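Local coordinates for protein putative tagatose-6-phosphate ketose/aldose isomerase (Escherichia coli, PDB 3C3J) that is of unknown function but belongs to the SIS-domain proteins, carrying two such domains in one chain, each with a five-stranded parallel sheet flanked by helices, at residues 21-26 with 175-180; 13-18 with 166-171; 69-74 with 182-187; 233-238 with 333-338; 137-140 with 146-149. One frame throughout, in Å; residues are numbered along the deposited sequence.

In the fold
Contacts 1 and 3 share helix 174-187 and link the set: Met180 SE of the first packs 3.7 Å from Ile70 CD1 of the second. From there Ile70 and Trp74 pass across to contact 4, whose centre is about 10 Å from that of contact 3 and which belongs to the second SIS domain. Contact 2, about 12 Å from contact 1 between centres, joins it through Ser175 OG and Asp167 OD2, 2.8 Å apart. Contact 5 is peripheral, about 25 Å from contact 4 between centres. It meets contact 1 through Ser175 and Met179, whose SE is 3.2 Å from Ile138 O, contact 3 through Cys183, and contact 2 where His166 packs on Cys140.

Contact 1: residues 21-26 with 175-180; sequences RHQPRA and SITTMM
Several groups converge on Thr177 OG1, beside Gln23. The hydroxyl is hydrogen-bonded to the indole NE1 of Trp27, one helical turn beyond Gln23, and more weakly to the carbonyl of Thr173, just before helix 174-187. The Gln23 side chain arrives as a third neighbour, with CD 3.5 Å from Thr177 OG1. Its CG, whose place does not depend on how the amide is turned, is 3.6 Å from Thr177 OG1. Beyond CG the glutamine chain runs straight (chi2 175°) and meets the threonine at about a right angle. Thr177 turns OG1 to lie between its backbone N and carbonyl carbon (chi1 61°), which brings the hydroxyl to the incoming helix.

Ala26, about a turn after Gln23, faces Thr178, the residue that follows Thr177. The alanine CB rests 3.8 Å from Thr178 OG1, a hydroxyl that is bonded back to the carbonyl of Ser174. The Thr178 methyl CG2 stands 3.8 Å from Ala26 O, and the CA atoms of Ala26 and Thr178 are 6.7 Å apart. His22 occupies the N-cap position of helix 23-49, and Ala26 N bonds His22 O at 3.0 Å in the first turn. Met344 and Gln347 of helix 335-356 border the same place. Both threonine hydroxyls are buried and both have protein partners: Thr178 is satisfied by Ser174 O and Thr177 mainly by the Trp27 indole, so polar side chains can line this helix-helix interface.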
# COMPACT_ATOMS: atom_id res chain seq x y z
N ARG A 21 -17.01 -21.73 4.43
CA ARG A 21 -18.43 -21.89 4.77
C ARG A 21 -18.75 -21.68 6.25
O ARG A 21 -19.87 -21.27 6.56
CB ARG A 21 -18.93 -23.25 4.31
CG ARG A 21 -18.98 -23.39 2.81
CD ARG A 21 -19.58 -24.73 2.43
NE ARG A 21 -19.73 -24.94 0.99
CZ ARG A 21 -20.72 -24.43 0.26
NH1 ARG A 21 -21.59 -23.60 0.79
NH2 ARG A 21 -20.81 -24.71 -1.04
N HIS A 22 -17.81 -21.96 7.16
CA HIS A 22 -18.06 -21.76 8.60
C HIS A 22 -17.83 -20.34 9.13
O HIS A 22 -17.94 -20.08 10.33
CB HIS A 22 -17.38 -22.85 9.47
CG HIS A 22 -15.88 -22.73 9.63
ND1 HIS A 22 -15.20 -21.54 9.68
CD2 HIS A 22 -14.95 -23.70 9.82
CE1 HIS A 22 -13.92 -21.78 9.90
NE2 HIS A 22 -13.74 -23.09 9.97
N GLN A 23 -17.57 -19.40 8.22
CA GLN A 23 -17.32 -18.00 8.61
C GLN A 23 -18.47 -17.29 9.34
O GLN A 23 -18.25 -16.80 10.46
CB GLN A 23 -16.86 -17.22 7.40
CG GLN A 23 -15.38 -17.45 7.14
CD GLN A 23 -14.93 -16.77 5.86
OE1 GLN A 23 -15.46 -17.07 4.77
NE2 GLN A 23 -13.99 -15.85 5.97
N PRO A 24 -19.69 -17.24 8.74
CA PRO A 24 -20.78 -16.55 9.46
C PRO A 24 -20.98 -17.06 10.90
O PRO A 24 -21.08 -16.27 11.84
CB PRO A 24 -22.01 -16.81 8.55
CG PRO A 24 -21.45 -17.04 7.25
CD PRO A 24 -20.16 -17.73 7.44
N ARG A 25 -20.91 -18.37 11.09
CA ARG A 25 -21.08 -18.95 12.40
C ARG A 25 -19.94 -18.58 13.32
O ARG A 25 -20.15 -18.27 14.49
CB ARG A 25 -21.16 -20.47 12.28
CG ARG A 25 -21.48 -21.19 13.57
CD ARG A 25 -21.80 -22.60 13.29
NE ARG A 25 -20.64 -23.26 12.72
CZ ARG A 25 -20.63 -24.51 12.29
NH1 ARG A 25 -21.72 -25.24 12.34
NH2 ARG A 25 -19.52 -25.02 11.80
N ALA A 26 -18.72 -18.62 12.78
CA ALA A 26 -17.53 -18.25 13.56
C ALA A 26 -17.56 -16.78 14.02
O ALA A 26 -17.17 -16.46 15.15
CB ALA A 26 -16.25 -18.57 12.76
N SER A 175 -9.92 -17.24 9.57
CA SER A 175 -9.02 -16.60 10.55
C SER A 175 -9.04 -15.07 10.35
O SER A 175 -9.35 -14.31 11.28
CB SER A 175 -7.60 -17.17 10.45
OG SER A 175 -7.14 -17.12 9.11
N ILE A 176 -8.77 -14.63 9.13
CA ILE A 176 -8.74 -13.21 8.82
C ILE A 176 -10.10 -12.53 9.09
O ILE A 176 -10.16 -11.53 9.78
CB ILE A 176 -8.18 -12.88 7.40
CG1 ILE A 176 -8.23 -11.36 7.14
CG2 ILE A 176 -8.91 -13.59 6.27
CD1 ILE A 176 -9.50 -10.83 6.59
N THR A 177 -11.19 -13.06 8.54
CA THR A 177 -12.49 -12.41 8.73
C THR A 177 -12.93 -12.40 10.21
O THR A 177 -13.49 -11.39 10.69
CB THR A 177 -13.57 -13.00 7.80
OG1 THR A 177 -13.74 -14.40 8.09
CG2 THR A 177 -13.18 -12.73 6.30
N THR A 178 -12.62 -13.45 10.95
CA THR A 178 -13.05 -13.48 12.35
C THR A 178 -12.22 -12.52 13.20
O THR A 178 -12.77 -11.79 14.06
CB THR A 178 -13.10 -14.93 12.93
OG1 THR A 178 -13.84 -15.78 12.03
CG2 THR A 178 -13.77 -14.93 14.32
N MSE A 179 -10.92 -12.44 12.93
CA MSE A 179 -10.07 -11.47 13.59
C MSE A 179 -10.51 -10.04 13.28
O MSE A 179 -10.54 -9.21 14.19
CB MSE A 179 -8.59 -11.68 13.21
CG MSE A 179 -8.00 -12.92 13.87
SE MSE A 179 -6.06 -13.14 13.59
CE MSE A 179 -6.02 -13.04 11.68
N MSE A 180 -10.87 -9.78 12.03
CA MSE A 180 -11.32 -8.47 11.62
C MSE A 180 -12.61 -8.03 12.32
O MSE A 180 -12.70 -6.92 12.83
CB MSE A 180 -11.50 -8.39 10.11
CG MSE A 180 -11.86 -7.00 9.64
SE MSE A 180 -11.41 -6.72 7.77
CE MSE A 180 -12.46 -8.20 6.94

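Contact 2: residues 13-18 with 166-171; sequences GTWTEE and HDRGFA
Trp15 and Arg168 lie face-on through the arginine chain, whose aliphatic part crosses one face of the indole. Arg168 CD stands 3.3 Å above the Trp15 ring plane and 3.4 Å from the centroid of the six-membered ring, 12° off its normal, a CH-pi contact. The chain is extended from CG to NE and continues over the ring, putting CZ 5.0 Å from the same centroid and 20° off the normal. That qualifies as cation-pi, although the guanidinium is inclined 40° to the ring. Nearer the backbone, Arg168 CB borders the five-membered ring, 3.8 Å from Trp15 CG.

Beside this pair the main chains draw close: the CA atoms of Thr16 and Gly169 are 5.1 Å apart, and Thr16 OG1 lies 3.9 Å from Gly169 CA. A water completes the approach, donating to Thr16 OG1 at 2.8 Å and accepting from Ala171 N at 2.9 Å. The same hydroxyl is hydrogen-bonded to Asp362 OD1. The loop is also held by bonds from the backbone N-H groups of Arg168 and Gly169 to the two carboxylate oxygens of Glu19, in addition to the CH-pi and cation-pi contacts.

Thr14 caps helix 15-21, its OG1 accepting from Glu17 N, and the helix lies along the loop leading from strand 159-160 into helix 174-187; Leu351 of helix 335-356 borders Thr16, while Lys245, Glu248 and Leu249 of helix 235-249 border Ala171.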
# COMPACT_ATOMS: atom_id res chain seq x y z
N GLY A 13 -14.18 -31.32 -0.78
CA GLY A 13 -13.33 -32.07 0.14
C GLY A 13 -12.13 -31.31 0.70
O GLY A 13 -11.24 -31.91 1.29
N THR A 14 -12.12 -29.98 0.54
CA THR A 14 -10.99 -29.15 0.93
C THR A 14 -11.25 -28.50 2.29
O THR A 14 -12.39 -28.16 2.62
CB THR A 14 -10.64 -28.06 -0.14
OG1 THR A 14 -11.72 -27.12 -0.28
CG2 THR A 14 -10.34 -28.71 -1.52
N TRP A 15 -10.20 -28.33 3.07
CA TRP A 15 -10.26 -27.55 4.30
C TRP A 15 -10.64 -26.10 3.99
O TRP A 15 -11.33 -25.47 4.78
CB TRP A 15 -8.92 -27.55 5.03
CG TRP A 15 -8.52 -28.88 5.58
CD1 TRP A 15 -7.40 -29.61 5.26
CD2 TRP A 15 -9.23 -29.63 6.55
NE1 TRP A 15 -7.39 -30.79 5.98
CE2 TRP A 15 -8.50 -30.81 6.79
CE3 TRP A 15 -10.41 -29.41 7.27
CZ2 TRP A 15 -8.92 -31.78 7.70
CZ3 TRP A 15 -10.82 -30.38 8.19
CH2 TRP A 15 -10.07 -31.54 8.39
N THR A 16 -10.17 -25.58 2.85
CA THR A 16 -10.42 -24.19 2.48
C THR A 16 -11.92 -23.95 2.31
O THR A 16 -12.45 -22.96 2.83
CB THR A 16 -9.57 -23.76 1.24
OG1 THR A 16 -8.18 -24.02 1.50
CG2 THR A 16 -9.74 -22.26 0.95
N GLU A 17 -12.62 -24.87 1.65
CA GLU A 17 -14.06 -24.73 1.49
C GLU A 17 -14.78 -24.77 2.83
O GLU A 17 -15.69 -23.97 3.07
CB GLU A 17 -14.65 -25.77 0.54
CG GLU A 17 -16.15 -25.58 0.41
CD GLU A 17 -16.83 -26.59 -0.49
OE1 GLU A 17 -16.18 -27.58 -0.89
OE2 GLU A 17 -18.03 -26.38 -0.76
N GLU A 18 -14.39 -25.72 3.68
CA GLU A 18 -14.95 -25.84 5.02
C GLU A 18 -14.79 -24.53 5.81
O GLU A 18 -15.70 -24.08 6.48
CB GLU A 18 -14.25 -26.98 5.77
CG GLU A 18 -14.95 -27.42 7.06
CD GLU A 18 -14.57 -26.61 8.30
OE1 GLU A 18 -13.39 -26.21 8.42
OE2 GLU A 18 -15.45 -26.38 9.18
N HIS A 166 -8.67 -21.50 13.38
CA HIS A 166 -7.25 -21.80 13.19
C HIS A 166 -7.17 -22.58 11.88
O HIS A 166 -7.07 -23.81 11.88
CB HIS A 166 -6.68 -22.61 14.35
CG HIS A 166 -5.18 -22.76 14.32
ND1 HIS A 166 -4.45 -23.16 15.42
CD2 HIS A 166 -4.27 -22.53 13.35
CE1 HIS A 166 -3.17 -23.21 15.12
NE2 HIS A 166 -3.03 -22.84 13.86
N ASP A 167 -7.24 -21.84 10.76
CA ASP A 167 -7.41 -22.42 9.43
C ASP A 167 -6.30 -23.41 9.09
O ASP A 167 -5.10 -23.11 9.29
CB ASP A 167 -7.43 -21.33 8.35
CG ASP A 167 -8.66 -20.42 8.41
OD1 ASP A 167 -9.77 -20.87 8.80
OD2 ASP A 167 -8.51 -19.24 8.02
N ARG A 168 -6.70 -24.59 8.63
CA ARG A 168 -5.78 -25.62 8.14
C ARG A 168 -5.30 -25.32 6.71
O ARG A 168 -4.17 -25.65 6.36
CB ARG A 168 -6.45 -27.00 8.16
CG ARG A 168 -6.76 -27.55 9.54
CD ARG A 168 -7.40 -28.92 9.44
NE ARG A 168 -7.85 -29.42 10.72
CZ ARG A 168 -7.06 -29.95 11.65
NH1 ARG A 168 -7.56 -30.39 12.79
NH2 ARG A 168 -5.77 -30.02 11.46
N GLY A 169 -6.16 -24.71 5.90
CA GLY A 169 -5.79 -24.25 4.56
C GLY A 169 -4.62 -23.29 4.61
O GLY A 169 -4.53 -22.46 5.52
N PHE A 170 -3.71 -23.43 3.64
CA PHE A 170 -2.61 -22.49 3.39
C PHE A 170 -3.10 -21.03 3.39
O PHE A 170 -2.52 -20.15 4.04
CB PHE A 170 -2.00 -22.82 2.01
CG PHE A 170 -1.01 -21.83 1.52
CD1 PHE A 170 0.22 -21.71 2.14
CD2 PHE A 170 -1.29 -21.01 0.43
CE1 PHE A 170 1.15 -20.79 1.68
CE2 PHE A 170 -0.37 -20.10 -0.03
CZ PHE A 170 0.85 -19.98 0.59
N ALA A 171 -4.14 -20.79 2.61
CA ALA A 171 -4.74 -19.48 2.43
C ALA A 171 -5.72 -19.21 3.57
O ALA A 171 -6.67 -19.97 3.76
CB ALA A 171 -5.43 -19.41 1.10
O HOH W 1 -5.68 -22.84 1.26

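Contact 3: residues 69-74 with 182-187; sequences DIIAPW and SCLAVF
The short segments 69-74 and 182-187 are helical and run almost parallel, their axes 10.9 Å apart at an angle of 14°, with Ile71 and Leu184 nearest each other. This is a parallel helix pair of the alpha-beta-alpha SIS fold: Cys183 and Phe187 of the second helix also reach strand 105-111 of the parallel sheet.

Ile71 is the hub and divides its work between two branches. Chi1 of 71° places CG1 between the backbone N and the carbonyl carbon, and the extended chi2 then carries CD1 across to Cys183, whose CB is 3.8 Å away and SG 3.9 Å. The other branch, CG2, turns to Leu184 and meets its CD2 at 3.7 Å.

Trp74, one turn on, sets CE3 and CZ3 of its six-membered ring against Leu184 CD2, the two side chains meeting at about a right angle. Its turn of helix is kinked, as the N atoms of Pro73 and Trp74 have no bond to the turn before. Ile192 and Phe340 also touch Leu184. The leucine CD2 is shared across the contact, 3.7 Å from Trp74 CZ3 and 3.8 Å from Ile71 CB.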
# COMPACT_ATOMS: atom_id res chain seq x y z
N ASP A 69 -5.38 -2.47 7.00
CA ASP A 69 -5.63 -1.73 5.75
C ASP A 69 -7.11 -1.47 5.53
O ASP A 69 -7.49 -0.36 5.09
CB ASP A 69 -5.04 -2.46 4.55
CG ASP A 69 -3.50 -2.46 4.55
OD1 ASP A 69 -2.88 -1.71 5.31
OD2 ASP A 69 -2.90 -3.25 3.78
N ILE A 70 -7.95 -2.45 5.86
CA ILE A 70 -9.40 -2.29 5.69
C ILE A 70 -10.00 -1.39 6.80
O ILE A 70 -10.80 -0.50 6.48
CB ILE A 70 -10.11 -3.64 5.64
CG1 ILE A 70 -9.59 -4.46 4.45
CG2 ILE A 70 -11.64 -3.47 5.51
CD1 ILE A 70 -9.96 -5.92 4.49
N ILE A 71 -9.61 -1.59 8.06
CA ILE A 71 -10.36 -1.02 9.17
C ILE A 71 -9.70 0.13 9.95
O ILE A 71 -10.41 0.81 10.67
CB ILE A 71 -10.84 -2.10 10.19
CG1 ILE A 71 -9.68 -2.69 11.01
CG2 ILE A 71 -11.66 -3.21 9.50
CD1 ILE A 71 -10.17 -3.71 12.08
N ALA A 72 -8.36 0.31 9.86
CA ALA A 72 -7.68 1.33 10.68
C ALA A 72 -8.21 2.77 10.42
O ALA A 72 -8.50 3.51 11.37
CB ALA A 72 -6.16 1.25 10.51
N PRO A 73 -8.37 3.15 9.15
CA PRO A 73 -8.87 4.51 8.91
C PRO A 73 -10.28 4.72 9.44
O PRO A 73 -10.53 5.72 10.09
CB PRO A 73 -8.84 4.64 7.39
CG PRO A 73 -7.83 3.60 6.95
CD PRO A 73 -8.06 2.47 7.87
N TRP A 74 -11.19 3.80 9.16
CA TRP A 74 -12.53 3.87 9.74
C TRP A 74 -12.50 3.93 11.27
O TRP A 74 -13.17 4.78 11.88
CB TRP A 74 -13.41 2.71 9.27
CG TRP A 74 -14.79 2.84 9.79
CD1 TRP A 74 -15.77 3.65 9.28
CD2 TRP A 74 -15.35 2.21 10.95
NE1 TRP A 74 -16.92 3.54 10.05
CE2 TRP A 74 -16.68 2.66 11.08
CE3 TRP A 74 -14.85 1.30 11.90
CZ2 TRP A 74 -17.53 2.24 12.10
CZ3 TRP A 74 -15.70 0.86 12.92
CH2 TRP A 74 -17.03 1.33 13.01
N SER A 182 -13.77 -9.27 15.08
CA SER A 182 -13.46 -9.13 16.52
C SER A 182 -12.84 -7.76 16.85
O SER A 182 -13.27 -7.11 17.81
CB SER A 182 -12.55 -10.27 17.00
OG SER A 182 -13.14 -11.52 16.67
N CYS A 183 -11.86 -7.34 16.06
CA CYS A 183 -11.22 -6.04 16.26
C CYS A 183 -12.23 -4.89 16.17
O CYS A 183 -12.25 -4.04 17.04
CB CYS A 183 -10.07 -5.82 15.28
SG CYS A 183 -9.04 -4.39 15.73
N LEU A 184 -13.09 -4.92 15.16
CA LEU A 184 -14.14 -3.92 15.03
C LEU A 184 -15.05 -3.92 16.28
O LEU A 184 -15.35 -2.85 16.82
CB LEU A 184 -14.96 -4.20 13.76
CG LEU A 184 -14.32 -3.89 12.41
CD1 LEU A 184 -15.21 -4.51 11.29
CD2 LEU A 184 -14.13 -2.37 12.15
N ALA A 185 -15.41 -5.11 16.76
CA ALA A 185 -16.31 -5.25 17.91
C ALA A 185 -15.68 -4.77 19.18
O ALA A 185 -16.36 -4.25 20.04
CB ALA A 185 -16.79 -6.68 18.07
N VAL A 186 -14.36 -4.96 19.31
CA VAL A 186 -13.66 -4.51 20.51
C VAL A 186 -13.70 -3.00 20.60
O VAL A 186 -14.01 -2.46 21.65
CB VAL A 186 -12.18 -5.01 20.54
CG1 VAL A 186 -11.36 -4.20 21.60
CG2 VAL A 186 -12.13 -6.55 20.84
N PHE A 187 -13.43 -2.31 19.48
CA PHE A 187 -13.25 -0.84 19.53
C PHE A 187 -14.46 -0.02 19.15
O PHE A 187 -14.51 1.17 19.50
CB PHE A 187 -12.00 -0.44 18.71
CG PHE A 187 -10.74 -0.96 19.31
CD1 PHE A 187 -10.19 -0.33 20.42
CD2 PHE A 187 -10.16 -2.12 18.83
CE1 PHE A 187 -9.02 -0.83 21.00
CE2 PHE A 187 -9.01 -2.62 19.42
CZ PHE A 187 -8.45 -1.98 20.53

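Contact 4: residues 233-238 with 333-338; sequences GGLQGA and FIDVEQ
Leu235 projects both its methyls at Asp335, and each meets a different part of the residue. CD1 is 3.8 Å from Asp335 CG, 3.9 Å from OD1 and 4.0 Å from OD2; with the central carbon nearest and the oxygens almost equally far, the methyl stands over the carboxylate group and does not meet its oxygens head-on. A leucine chi2 of 174° carries CD1 out to that carboxylate. CD2 turns instead to the backbone and lies 3.6 Å from Asp335 O. The two side chains meet at about a right angle.

The carboxylate is held by partners of its own: Asp335 OD2 bonds the hydroxyl of Ser283 and OD1 the backbone N of Ser284. These polar bonds leave the leucine an apolar role, covering a group whose oxygens are engaged elsewhere.

Further out, the start of helix 335-356 is set by Ile334 at the N-cap position. Its N-H donates to Glu337 OE1 at 3.1 Å with an angle of 156°, meeting the oxygen on the anti side and 22° out of the carboxylate plane. Glu337 OE1 also forms a salt bridge with Arg331.

Leu235, near the start of helix 235-249, also touches Ala339 and Phe342, so it packs along helix 335-356, while Trp74 of helix 63-79 touches Ile334 at the N-cap and Val336 in the first turn.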
# COMPACT_ATOMS: atom_id res chain seq x y z
N GLY A 233 -10.88 3.60 -0.62
CA GLY A 233 -10.63 3.74 0.82
C GLY A 233 -10.15 2.42 1.38
O GLY A 233 -9.32 1.74 0.76
N GLY A 234 -10.74 2.01 2.50
CA GLY A 234 -10.42 0.73 3.12
C GLY A 234 -10.78 -0.51 2.31
O GLY A 234 -10.21 -1.57 2.53
N LEU A 235 -11.71 -0.39 1.36
CA LEU A 235 -12.01 -1.52 0.48
C LEU A 235 -10.86 -1.86 -0.45
O LEU A 235 -10.85 -2.95 -1.02
CB LEU A 235 -13.27 -1.29 -0.33
CG LEU A 235 -14.58 -1.23 0.45
CD1 LEU A 235 -15.72 -0.84 -0.50
CD2 LEU A 235 -14.88 -2.55 1.19
N GLN A 236 -9.90 -0.95 -0.61
CA GLN A 236 -8.68 -1.30 -1.30
C GLN A 236 -7.97 -2.47 -0.57
O GLN A 236 -7.39 -3.36 -1.22
CB GLN A 236 -7.75 -0.10 -1.52
CG GLN A 236 -6.57 -0.52 -2.38
CD GLN A 236 -5.57 0.55 -2.73
OE1 GLN A 236 -5.70 1.75 -2.38
NE2 GLN A 236 -4.51 0.11 -3.43
N GLY A 237 -8.00 -2.47 0.76
CA GLY A 237 -7.46 -3.59 1.53
C GLY A 237 -8.17 -4.91 1.24
O GLY A 237 -7.54 -5.96 1.20
N ALA A 238 -9.49 -4.86 1.07
CA ALA A 238 -10.27 -6.03 0.65
C ALA A 238 -9.86 -6.49 -0.75
O ALA A 238 -9.70 -7.72 -1.01
CB ALA A 238 -11.77 -5.72 0.71
N PHE A 333 -25.38 -1.23 4.88
CA PHE A 333 -24.11 -1.61 5.48
C PHE A 333 -23.11 -0.48 5.23
O PHE A 333 -23.08 0.13 4.16
CB PHE A 333 -23.53 -2.88 4.81
CG PHE A 333 -24.09 -4.19 5.32
CD1 PHE A 333 -25.35 -4.29 5.89
CD2 PHE A 333 -23.35 -5.37 5.12
CE1 PHE A 333 -25.84 -5.52 6.31
CE2 PHE A 333 -23.84 -6.59 5.50
CZ PHE A 333 -25.10 -6.67 6.10
N ILE A 334 -22.24 -0.24 6.20
CA ILE A 334 -21.10 0.64 5.99
C ILE A 334 -19.97 -0.17 5.32
O ILE A 334 -20.05 -1.40 5.19
CB ILE A 334 -20.64 1.30 7.30
CG1 ILE A 334 -20.19 0.27 8.33
CG2 ILE A 334 -21.76 2.21 7.89
CD1 ILE A 334 -19.62 0.89 9.64
N ASP A 335 -18.92 0.51 4.85
CA ASP A 335 -17.95 -0.19 4.02
C ASP A 335 -17.17 -1.27 4.76
O ASP A 335 -16.86 -2.30 4.18
CB ASP A 335 -17.03 0.76 3.26
CG ASP A 335 -17.66 1.30 1.98
OD1 ASP A 335 -18.65 0.70 1.47
OD2 ASP A 335 -17.17 2.33 1.45
N VAL A 336 -16.89 -1.07 6.05
CA VAL A 336 -16.18 -2.12 6.79
C VAL A 336 -17.06 -3.38 6.95
O VAL A 336 -16.52 -4.50 7.05
CB VAL A 336 -15.62 -1.64 8.16
CG1 VAL A 336 -14.49 -0.57 7.96
CG2 VAL A 336 -16.77 -1.14 9.12
N GLU A 337 -18.38 -3.22 6.99
CA GLU A 337 -19.33 -4.35 6.96
C GLU A 337 -19.37 -5.02 5.60
O GLU A 337 -19.32 -6.25 5.52
CB GLU A 337 -20.72 -3.91 7.39
CG GLU A 337 -20.76 -3.49 8.88
CD GLU A 337 -22.13 -2.97 9.30
OE1 GLU A 337 -22.77 -2.29 8.46
OE2 GLU A 337 -22.56 -3.22 10.47
N GLN A 338 -19.45 -4.21 4.54
CA GLN A 338 -19.38 -4.70 3.15
C GLN A 338 -18.15 -5.53 2.80
O GLN A 338 -18.23 -6.41 1.94
CB GLN A 338 -19.36 -3.52 2.17
CG GLN A 338 -20.69 -2.82 1.97
CD GLN A 338 -20.82 -2.28 0.54
OE1 GLN A 338 -19.99 -1.48 0.05
NE2 GLN A 338 -21.85 -2.72 -0.12

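Contact 5: residues 137-140 with 146-149; sequences PITC and LYQN
Two torsions bring Thr139 and Tyr147 together: chi1 of -176° in Thr139 sets OG1 opposite its backbone N and leaves CG2 between that N and the carbonyl carbon, while chi1 of -166° in Tyr147 places the ring, and hence CD1, beside the threonine methyl, where the backbone has already brought CB. Thr139 CG2 consequently lies 3.8 Å from Tyr147 CB and 3.9 Å from Tyr147 CD1, the two side chains at about a right angle. The setting is a beta-alpha-beta unit, in which strand 133-139 leads through helix 145-151 to strand 159-160, the last strand of the parallel sheet.

Earlier in the strand, Pro137 packs on the same helical turn. Its CB is 4.1 Å from Leu146 CB, and its CG is 3.7 Å from the Leu146 carbonyl oxygen, so the pyrrolidine ring is pressed against backbone as well as side chain. Leu146 CD1 comes within 4.4 Å of Thr139 CB, and the leucine also touches Ser109 of the neighbouring strand 105-111. Ile138, alternating with these residues, points away from the helix and meets Met179 and Cys183 across the sheet, as expected for a strand sandwiched between helix layers.

The hydroxyl of Thr139 is hydrogen-bonded to Gly111 O of strand 105-111, and it has a second partner facing the helix: a water that donates to Thr139 OG1 at 2.7 Å and accepts from Tyr147 N at 3.2 Å.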
# COMPACT_ATOMS: atom_id res chain seq x y z
N PRO A 137 -3.05 -8.88 21.50
CA PRO A 137 -3.05 -9.86 20.42
C PRO A 137 -4.43 -10.44 20.14
O PRO A 137 -5.20 -10.70 21.08
CB PRO A 137 -2.08 -10.94 20.90
CG PRO A 137 -1.43 -10.37 22.13
CD PRO A 137 -2.33 -9.36 22.69
N ILE A 138 -4.74 -10.60 18.86
CA ILE A 138 -5.98 -11.24 18.41
C ILE A 138 -5.50 -12.40 17.56
O ILE A 138 -4.91 -12.21 16.48
CB ILE A 138 -6.87 -10.25 17.63
CG1 ILE A 138 -7.25 -9.08 18.53
CG2 ILE A 138 -8.13 -10.95 17.08
CD1 ILE A 138 -8.15 -7.95 17.89
N THR A 139 -5.72 -13.61 18.07
CA THR A 139 -5.04 -14.80 17.58
C THR A 139 -5.93 -16.06 17.63
O THR A 139 -6.85 -16.17 18.44
CB THR A 139 -3.70 -14.99 18.36
OG1 THR A 139 -2.96 -16.10 17.83
CG2 THR A 139 -3.95 -15.20 19.87
N CYS A 140 -5.62 -17.02 16.75
CA CYS A 140 -6.41 -18.25 16.62
C CYS A 140 -5.81 -19.49 17.29
O CYS A 140 -6.42 -20.56 17.22
CB CYS A 140 -6.70 -18.53 15.12
SG CYS A 140 -7.45 -17.12 14.24
N LEU A 146 2.07 -15.51 20.74
CA LEU A 146 1.30 -14.28 20.92
C LEU A 146 0.37 -14.40 22.12
O LEU A 146 0.33 -13.51 22.99
CB LEU A 146 0.47 -13.92 19.67
CG LEU A 146 1.10 -13.18 18.50
CD1 LEU A 146 0.02 -12.90 17.39
CD2 LEU A 146 1.83 -11.92 18.95
N TYR A 147 -0.40 -15.50 22.15
CA TYR A 147 -1.37 -15.68 23.22
C TYR A 147 -0.65 -15.88 24.56
O TYR A 147 -0.94 -15.22 25.54
CB TYR A 147 -2.32 -16.85 22.92
CG TYR A 147 -3.53 -16.85 23.82
CD1 TYR A 147 -4.53 -15.91 23.63
CD2 TYR A 147 -3.65 -17.75 24.88
CE1 TYR A 147 -5.63 -15.87 24.46
CE2 TYR A 147 -4.75 -17.72 25.73
CZ TYR A 147 -5.74 -16.77 25.50
OH TYR A 147 -6.84 -16.69 26.29
N GLN A 148 0.28 -16.81 24.57
CA GLN A 148 0.96 -17.20 25.83
C GLN A 148 1.82 -16.06 26.42
O GLN A 148 1.77 -15.80 27.64
CB GLN A 148 1.78 -18.46 25.60
CG GLN A 148 0.92 -19.70 25.45
CD GLN A 148 0.15 -20.06 26.72
OE1 GLN A 148 0.62 -19.84 27.84
NE2 GLN A 148 -1.03 -20.63 26.53
N ASN A 149 2.56 -15.35 25.57
CA ASN A 149 3.36 -14.23 26.08
C ASN A 149 2.46 -13.17 26.67
O ASN A 149 2.80 -12.58 27.70
CB ASN A 149 4.25 -13.64 25.00
CG ASN A 149 5.33 -14.60 24.55
OD1 ASN A 149 5.76 -15.46 25.30
ND2 ASN A 149 5.76 -14.46 23.30
O HOH W 2 -1.32 -17.27 19.70